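Local structure of transcriptional regulator, LacI family (Burkholderia phymatum, 2RGY) at residues A[130-135]-A[191-196]; A[236-241]-A[277-282]. The protein probably acts as a sugar-responsive transcriptional regulator of the LacI family, its periplasmic-binding-protein-like domain sensing a small-molecule effector. All coordinates share one frame; numbering follows the deposited sequence.

Contact 1. Residues A[130-135]-A[191-196]; sequences KLAVIS and TGLFCA
K130 O is gripped by two successive backbone amides: T191 N, just before strand 192-195, gives it a strong bond of 2.8 Å, and G192 N, in the strand, adds a weak one. A water ties the same end together, accepting from K130 N and pairing with T191 OG1, which also bonds H128. Beyond this start, 131-135 and 192-195 run parallel, and the bonds from A132 N to G192 O, F194 N to A132 O, I134 N to F194 O and A196 N to I134 O follow in regular order. On one face L193 leans across to the other strand. A chi1 of 171° swings its side chain toward 131-135, bringing L193 CD1 within 3.4 Å of A132 O and 3.9 Å of I134 CG1. C195 SG sits beside I134 CB on that same face, which helices 173-186 and 198-210 cover. The opposite face carries L131, V133 and F194; V133 and F194 point the same way side by side, V133 CG1 coming within 4.1 Å of F194 CD2. Helix 141-155 closes over them, and its F150 stacks on the F194 ring. Adjacent parallel strands with helices on both faces make the three-layer alpha/beta sandwich, the architecture of each subdomain in periplasmic-binding-protein-like regulators.

Contact 2. Residues A[236-241]-A[277-282]; sequences ALTSVH and RASVAR
R277, T238 and A236 carry this contact, where the C-terminal tail of the periplasmic-binding-protein-like fold crosses the chain leading into strand 238-241. R277 has the most surface buried. Its aliphatic part runs along the backbone of 236-237, with CB 3.8 Å from A236 CB and CG and CD both close to L237 O. The chain bends at chi2 (-149°), and the guanidinium meets L237 O with its edge: NH1 donates near the guanidinium plane over 2.8 Å, approaching almost in line with the C=O, though the bond bends somewhat at the hydrogen. NH2 turns to a salt bridge with D226, so NH1 and NH2 each have a partner, which probably fixes the rotation of the group.

T238 uses its hydroxyl and its methyl side. OG1 accepts from R277 N at 2.8 Å and also pairs with a water, which accepts from V280 N and donates weakly to R277 O; the threonine hydroxyl and the water thus bind the turning tail together. CB and CG2 lie against V280 CG2, the two side chains crossing at about a right angle. T238 N, meanwhile, donates nearly straight (171°) to S279 OG, a hydroxyl that is also bonded to V221 O and so links the tail to the neighbouring strand 220-223.

A236 adds its carbonyl and its methyl group. CB packs against R277 and, more loosely, A278 CB, while the oxygen takes a bond from the tail backbone: A278 N reaches A236 O at 2.9 Å, approaching from above the carbonyl plane, 36° out of it.

In the fold
Both contacts belong to one mixed sheet, in the order 131-135, 192-195, 220-223, 238-241, and their centres are about 13 Å apart. Strand 220-223 bridges them: S220 bonds the backbones of T191 and L193, while G223 bonds T238. Both are buried, but contact 1 lies between helix layers, with regular backbone pairing and apolar side chains, while contact 2 has more exposed residues, R277, A236 and A278, at its margin. Contact 2 joins a strand entrance to an irregular tail, so hydroxyls, an arginine and a water do much of the bonding. Helix 198-210 touches both, through I134, L193 and C195 in contact 1 and L237 in contact 2. H128 also links them, bonding T191 and A281 O.

Contact 1. Residues A[130-135]-A[191-196]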
ATOM      1  N   LYS A 130     -27.765 -11.745 -13.444  1.00 22.19           N
ATOM      2  CA  LYS A 130     -27.601 -10.372 -13.924  1.00 21.79           C
ATOM      3  C   LYS A 130     -26.339  -9.853 -13.253  1.00 21.91           C
ATOM      4  O   LYS A 130     -26.347  -9.535 -12.062  1.00 20.93           O
ATOM      5  CB  LYS A 130     -28.796  -9.508 -13.513  1.00 24.90           C
ATOM      6  CG  LYS A 130     -30.133  -9.916 -14.122  1.00 28.67           C
ATOM      7  CD  LYS A 130     -30.233  -9.531 -15.591  1.00 32.81           C
ATOM      8  CE  LYS A 130     -31.617  -9.856 -16.159  1.00 35.29           C
ATOM      9  NZ  LYS A 130     -31.974 -11.311 -15.999  1.00 37.02           N
ATOM     10  N   LEU A 131     -25.259  -9.769 -14.024  1.00 20.19           N
ATOM     11  CA  LEU A 131     -23.967  -9.351 -13.511  1.00 19.22           C
ATOM     12  C   LEU A 131     -23.503  -8.031 -14.109  1.00 18.66           C
ATOM     13  O   LEU A 131     -24.042  -7.573 -15.107  1.00 18.55           O
ATOM     14  CB  LEU A 131     -22.946 -10.442 -13.832  1.00 20.43           C
ATOM     15  CG  LEU A 131     -23.426 -11.857 -13.492  1.00 18.86           C
ATOM     16  CD1 LEU A 131     -22.578 -12.880 -14.206  1.00 19.62           C
ATOM     17  CD2 LEU A 131     -23.385 -12.054 -11.986  1.00 19.15           C
ATOM     18  N   ALA A 132     -22.493  -7.439 -13.481  1.00 17.17           N
ATOM     19  CA  ALA A 132     -21.909  -6.181 -13.927  1.00 17.12           C
ATOM     20  C   ALA A 132     -20.393  -6.270 -13.737  1.00 16.61           C
ATOM     21  O   ALA A 132     -19.911  -7.034 -12.903  1.00 18.70           O
ATOM     22  CB  ALA A 132     -22.484  -5.010 -13.114  1.00 16.07           C
ATOM     23  N   VAL A 133     -19.644  -5.487 -14.506  1.00 16.24           N
ATOM     24  CA  VAL A 133     -18.193  -5.508 -14.401  1.00 16.39           C
ATOM     25  C   VAL A 133     -17.538  -4.128 -14.432  1.00 17.02           C
ATOM     26  O   VAL A 133     -17.917  -3.265 -15.220  1.00 18.81           O
ATOM     27  CB  VAL A 133     -17.557  -6.326 -15.543  1.00 16.42           C
ATOM     28  CG1 VAL A 133     -16.049  -6.332 -15.382  1.00 16.96           C
ATOM     29  CG2 VAL A 133     -18.111  -7.750 -15.562  1.00 17.50           C
ATOM     30  N   ILE A 134     -16.559  -3.931 -13.557  1.00 18.60           N
ATOM     31  CA  ILE A 134     -15.791  -2.693 -13.509  1.00 19.23           C
ATOM     32  C   ILE A 134     -14.382  -3.187 -13.803  1.00 18.76           C
ATOM     33  O   ILE A 134     -13.785  -3.879 -12.984  1.00 18.93           O
ATOM     34  CB  ILE A 134     -15.830  -2.038 -12.111  1.00 19.78           C
ATOM     35  CG1 ILE A 134     -17.229  -1.478 -11.837  1.00 20.02           C
ATOM     36  CG2 ILE A 134     -14.786  -0.926 -12.035  1.00 20.51           C
ATOM     37  CD1 ILE A 134     -17.385  -0.880 -10.457  1.00 21.01           C
ATOM     38  N   SER A 135     -13.859  -2.857 -14.979  1.00 20.52           N
ATOM     39  CA  SER A 135     -12.532  -3.334 -15.345  1.00 21.87           C
ATOM     40  C   SER A 135     -11.428  -2.293 -15.343  1.00 21.39           C
ATOM     41  O   SER A 135     -11.636  -1.133 -14.977  1.00 20.07           O
ATOM     42  CB  SER A 135     -12.579  -3.999 -16.725  1.00 24.97           C
ATOM     43  OG  SER A 135     -12.438  -3.047 -17.775  1.00 26.67           O
ATOM     44  N   THR A 191     -27.102  -8.031  -9.773  1.00 22.55           N
ATOM     45  CA  THR A 191     -27.063  -8.498  -8.398  1.00 23.07           C
ATOM     46  C   THR A 191     -25.662  -8.959  -8.042  1.00 22.54           C
ATOM     47  O   THR A 191     -25.369  -9.213  -6.878  1.00 20.74           O
ATOM     48  CB  THR A 191     -28.043  -9.666  -8.158  1.00 22.91           C
ATOM     49  OG1 THR A 191     -27.668 -10.780  -8.976  1.00 24.11           O
ATOM     50  CG2 THR A 191     -29.469  -9.239  -8.484  1.00 23.03           C
ATOM     51  N   GLY A 192     -24.808  -9.063  -9.057  1.00 22.43           N
ATOM     52  CA  GLY A 192     -23.438  -9.505  -8.847  1.00 21.65           C
ATOM     53  C   GLY A 192     -22.470  -8.630  -9.612  1.00 21.44           C
ATOM     54  O   GLY A 192     -22.683  -8.347 -10.792  1.00 24.21           O
ATOM     55  N   LEU A 193     -21.397  -8.213  -8.946  1.00 21.47           N
ATOM     56  CA  LEU A 193     -20.395  -7.329  -9.544  1.00 19.00           C
ATOM     57  C   LEU A 193     -18.976  -7.883  -9.504  1.00 17.95           C
ATOM     58  O   LEU A 193     -18.515  -8.367  -8.473  1.00 18.71           O
ATOM     59  CB  LEU A 193     -20.408  -5.973  -8.823  1.00 16.57           C
ATOM     60  CG  LEU A 193     -19.279  -4.984  -9.155  1.00 18.52           C
ATOM     61  CD1 LEU A 193     -19.406  -4.526 -10.592  1.00 15.92           C
ATOM     62  CD2 LEU A 193     -19.345  -3.787  -8.216  1.00 17.11           C
ATOM     63  N   PHE A 194     -18.292  -7.807 -10.637  1.00 17.26           N
ATOM     64  CA  PHE A 194     -16.913  -8.257 -10.727  1.00 16.22           C
ATOM     65  C   PHE A 194     -16.006  -7.053 -10.959  1.00 16.34           C
ATOM     66  O   PHE A 194     -16.186  -6.304 -11.923  1.00 16.88           O
ATOM     67  CB  PHE A 194     -16.744  -9.251 -11.870  1.00 14.48           C
ATOM     68  CG  PHE A 194     -15.316  -9.592 -12.171  1.00 14.96           C
ATOM     69  CD1 PHE A 194     -14.406  -9.840 -11.140  1.00 14.96           C
ATOM     70  CD2 PHE A 194     -14.892  -9.736 -13.492  1.00 15.63           C
ATOM     71  CE1 PHE A 194     -13.091 -10.236 -11.419  1.00 16.07           C
ATOM     72  CE2 PHE A 194     -13.574 -10.132 -13.795  1.00 17.30           C
ATOM     73  CZ  PHE A 194     -12.671 -10.385 -12.758  1.00 16.24           C
ATOM     74  N   CYS A 195     -15.043  -6.870 -10.062  1.00 17.87           N
ATOM     75  CA  CYS A 195     -14.085  -5.775 -10.158  1.00 18.60           C
ATOM     76  C   CYS A 195     -12.710  -6.322 -10.527  1.00 18.91           C
ATOM     77  O   CYS A 195     -12.185  -7.212  -9.862  1.00 19.10           O
ATOM     78  CB  CYS A 195     -14.011  -5.029  -8.829  1.00 20.01           C
ATOM     79  SG  CYS A 195     -15.544  -4.188  -8.437  1.00 25.12           S
ATOM     80  N   ALA A 196     -12.133  -5.762 -11.584  1.00 18.32           N
ATOM     81  CA  ALA A 196     -10.837  -6.181 -12.110  1.00 19.29           C
ATOM     82  C   ALA A 196      -9.696  -6.279 -11.095  1.00 19.57           C
ATOM     83  O   ALA A 196      -8.702  -6.961 -11.350  1.00 18.47           O
ATOM     84  CB  ALA A 196     -10.434  -5.269 -13.267  1.00 20.21           C
TER
HETATM   85  O   HOH W   1     -28.958 -12.001 -10.831  1.00 20.48           O

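Contact 2. Residues A[236-241]-A[277-282]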
ATOM      1  N   ALA A 236     -15.585  -8.518   4.529  1.00 16.50           N
ATOM      2  CA  ALA A 236     -14.376  -9.187   4.050  1.00 17.97           C
ATOM      3  C   ALA A 236     -14.573  -9.516   2.570  1.00 17.77           C
ATOM      4  O   ALA A 236     -15.536 -10.184   2.201  1.00 15.81           O
ATOM      5  CB  ALA A 236     -14.120 -10.453   4.852  1.00 18.73           C
ATOM      6  N   LEU A 237     -13.650  -9.044   1.734  1.00 17.83           N
ATOM      7  CA  LEU A 237     -13.754  -9.217   0.286  1.00 18.55           C
ATOM      8  C   LEU A 237     -13.349 -10.561  -0.301  1.00 20.23           C
ATOM      9  O   LEU A 237     -12.202 -11.001  -0.145  1.00 19.05           O
ATOM     10  CB  LEU A 237     -12.952  -8.120  -0.420  1.00 19.61           C
ATOM     11  CG  LEU A 237     -13.019  -8.094  -1.947  1.00 19.32           C
ATOM     12  CD1 LEU A 237     -14.428  -7.698  -2.393  1.00 19.60           C
ATOM     13  CD2 LEU A 237     -11.989  -7.112  -2.484  1.00 18.45           C
ATOM     14  N   THR A 238     -14.299 -11.199  -0.987  1.00 18.65           N
ATOM     15  CA  THR A 238     -14.050 -12.469  -1.659  1.00 18.25           C
ATOM     16  C   THR A 238     -13.280 -12.061  -2.906  1.00 18.38           C
ATOM     17  O   THR A 238     -13.689 -11.156  -3.634  1.00 18.32           O
ATOM     18  CB  THR A 238     -15.373 -13.174  -2.037  1.00 19.13           C
ATOM     19  OG1 THR A 238     -16.018 -13.638  -0.837  1.00 16.47           O
ATOM     20  CG2 THR A 238     -15.110 -14.361  -2.967  1.00 16.83           C
ATOM     21  N   SER A 239     -12.154 -12.718  -3.148  1.00 17.86           N
ATOM     22  CA  SER A 239     -11.316 -12.344  -4.274  1.00 18.09           C
ATOM     23  C   SER A 239     -10.615 -13.512  -4.946  1.00 18.32           C
ATOM     24  O   SER A 239     -10.345 -14.529  -4.319  1.00 20.14           O
ATOM     25  CB  SER A 239     -10.268 -11.335  -3.784  1.00 18.16           C
ATOM     26  OG  SER A 239      -9.407 -10.892  -4.820  1.00 20.63           O
ATOM     27  N   VAL A 240     -10.334 -13.352  -6.236  1.00 18.14           N
ATOM     28  CA  VAL A 240      -9.619 -14.359  -6.999  1.00 18.56           C
ATOM     29  C   VAL A 240      -8.154 -14.225  -6.564  1.00 19.46           C
ATOM     30  O   VAL A 240      -7.561 -13.142  -6.643  1.00 17.75           O
ATOM     31  CB  VAL A 240      -9.742 -14.096  -8.516  1.00 17.60           C
ATOM     32  CG1 VAL A 240      -8.832 -15.032  -9.285  1.00 17.49           C
ATOM     33  CG2 VAL A 240     -11.192 -14.287  -8.961  1.00 17.26           C
ATOM     34  N   HIS A 241      -7.583 -15.324  -6.085  1.00 19.30           N
ATOM     35  CA  HIS A 241      -6.207 -15.316  -5.617  1.00 21.17           C
ATOM     36  C   HIS A 241      -5.167 -15.539  -6.715  1.00 22.35           C
ATOM     37  O   HIS A 241      -5.112 -16.607  -7.321  1.00 24.39           O
ATOM     38  CB  HIS A 241      -6.005 -16.380  -4.547  1.00 23.12           C
ATOM     39  CG  HIS A 241      -4.605 -16.428  -4.028  1.00 25.84           C
ATOM     40  ND1 HIS A 241      -4.135 -15.536  -3.091  1.00 27.73           N
ATOM     41  CD2 HIS A 241      -3.557 -17.216  -4.363  1.00 26.91           C
ATOM     42  CE1 HIS A 241      -2.854 -15.774  -2.868  1.00 28.07           C
ATOM     43  NE2 HIS A 241      -2.478 -16.787  -3.628  1.00 26.35           N
ATOM     44  N   ARG A 277     -14.644 -15.169   1.071  1.00 22.12           N
ATOM     45  CA  ARG A 277     -14.765 -14.436   2.323  1.00 22.98           C
ATOM     46  C   ARG A 277     -16.228 -14.118   2.560  1.00 22.91           C
ATOM     47  O   ARG A 277     -17.055 -15.027   2.500  1.00 23.82           O
ATOM     48  CB  ARG A 277     -13.880 -13.183   2.292  1.00 22.25           C
ATOM     49  CG  ARG A 277     -12.401 -13.547   2.101  1.00 22.15           C
ATOM     50  CD  ARG A 277     -11.462 -12.560   2.769  1.00 21.85           C
ATOM     51  NE  ARG A 277     -10.058 -12.966   2.677  1.00 20.69           N
ATOM     52  CZ  ARG A 277      -9.324 -12.897   1.571  1.00 20.09           C
ATOM     53  NH1 ARG A 277      -9.854 -12.436   0.445  1.00 19.76           N
ATOM     54  NH2 ARG A 277      -8.055 -13.280   1.591  1.00 19.79           N
ATOM     55  N   ALA A 278     -16.581 -12.856   2.783  1.00 22.09           N
ATOM     56  CA  ALA A 278     -17.978 -12.548   3.063  1.00 19.88           C
ATOM     57  C   ALA A 278     -18.713 -11.608   2.119  1.00 19.54           C
ATOM     58  O   ALA A 278     -19.847 -11.217   2.405  1.00 19.66           O
ATOM     59  CB  ALA A 278     -18.094 -12.025   4.493  1.00 21.36           C
ATOM     60  N   SER A 279     -18.105 -11.247   0.995  1.00 18.18           N
ATOM     61  CA  SER A 279     -18.760 -10.319   0.080  1.00 16.77           C
ATOM     62  C   SER A 279     -19.627 -10.985  -0.984  1.00 17.41           C
ATOM     63  O   SER A 279     -20.305 -10.304  -1.741  1.00 17.07           O
ATOM     64  CB  SER A 279     -17.726  -9.427  -0.605  1.00 15.11           C
ATOM     65  OG  SER A 279     -16.843 -10.217  -1.358  1.00 16.30           O
ATOM     66  N   VAL A 280     -19.598 -12.310  -1.051  1.00 17.93           N
ATOM     67  CA  VAL A 280     -20.425 -13.029  -2.018  1.00 19.18           C
ATOM     68  C   VAL A 280     -21.399 -13.973  -1.299  1.00 20.07           C
ATOM     69  O   VAL A 280     -20.992 -14.774  -0.459  1.00 19.52           O
ATOM     70  CB  VAL A 280     -19.564 -13.851  -3.015  1.00 19.23           C
ATOM     71  CG1 VAL A 280     -20.471 -14.612  -3.991  1.00 18.78           C
ATOM     72  CG2 VAL A 280     -18.637 -12.925  -3.784  1.00 20.12           C
ATOM     73  N   ALA A 281     -22.683 -13.860  -1.631  1.00 21.07           N
ATOM     74  CA  ALA A 281     -23.721 -14.696  -1.034  1.00 23.88           C
ATOM     75  C   ALA A 281     -24.731 -15.095  -2.110  1.00 23.91           C
ATOM     76  O   ALA A 281     -24.690 -14.585  -3.223  1.00 24.33           O
ATOM     77  CB  ALA A 281     -24.421 -13.939   0.096  1.00 23.16           C
ATOM     78  N   ARG A 282     -25.640 -16.006  -1.782  1.00 26.07           N
ATOM     79  CA  ARG A 282     -26.637 -16.452  -2.751  1.00 28.48           C
ATOM     80  C   ARG A 282     -27.677 -15.366  -3.051  1.00 29.84           C
ATOM     81  O   ARG A 282     -28.055 -14.635  -2.112  1.00 29.65           O
ATOM     82  CB  ARG A 282     -27.324 -17.713  -2.223  1.00 30.36           C
ATOM     83  CG  ARG A 282     -28.385 -18.290  -3.138  1.00 32.78           C
ATOM     84  CD  ARG A 282     -28.194 -19.789  -3.292  1.00 33.37           C
ATOM     85  NE  ARG A 282     -27.985 -20.116  -4.697  1.00 34.09           N
ATOM     86  CZ  ARG A 282     -26.949 -20.803  -5.157  1.00 33.65           C
ATOM     87  NH1 ARG A 282     -26.013 -21.258  -4.325  1.00 34.82           N
ATOM     88  NH2 ARG A 282     -26.842 -21.017  -6.457  1.00 36.58           N
TER
HETATM   89  O   HOH W   2     -18.371 -14.592   0.146  1.00 29.00           O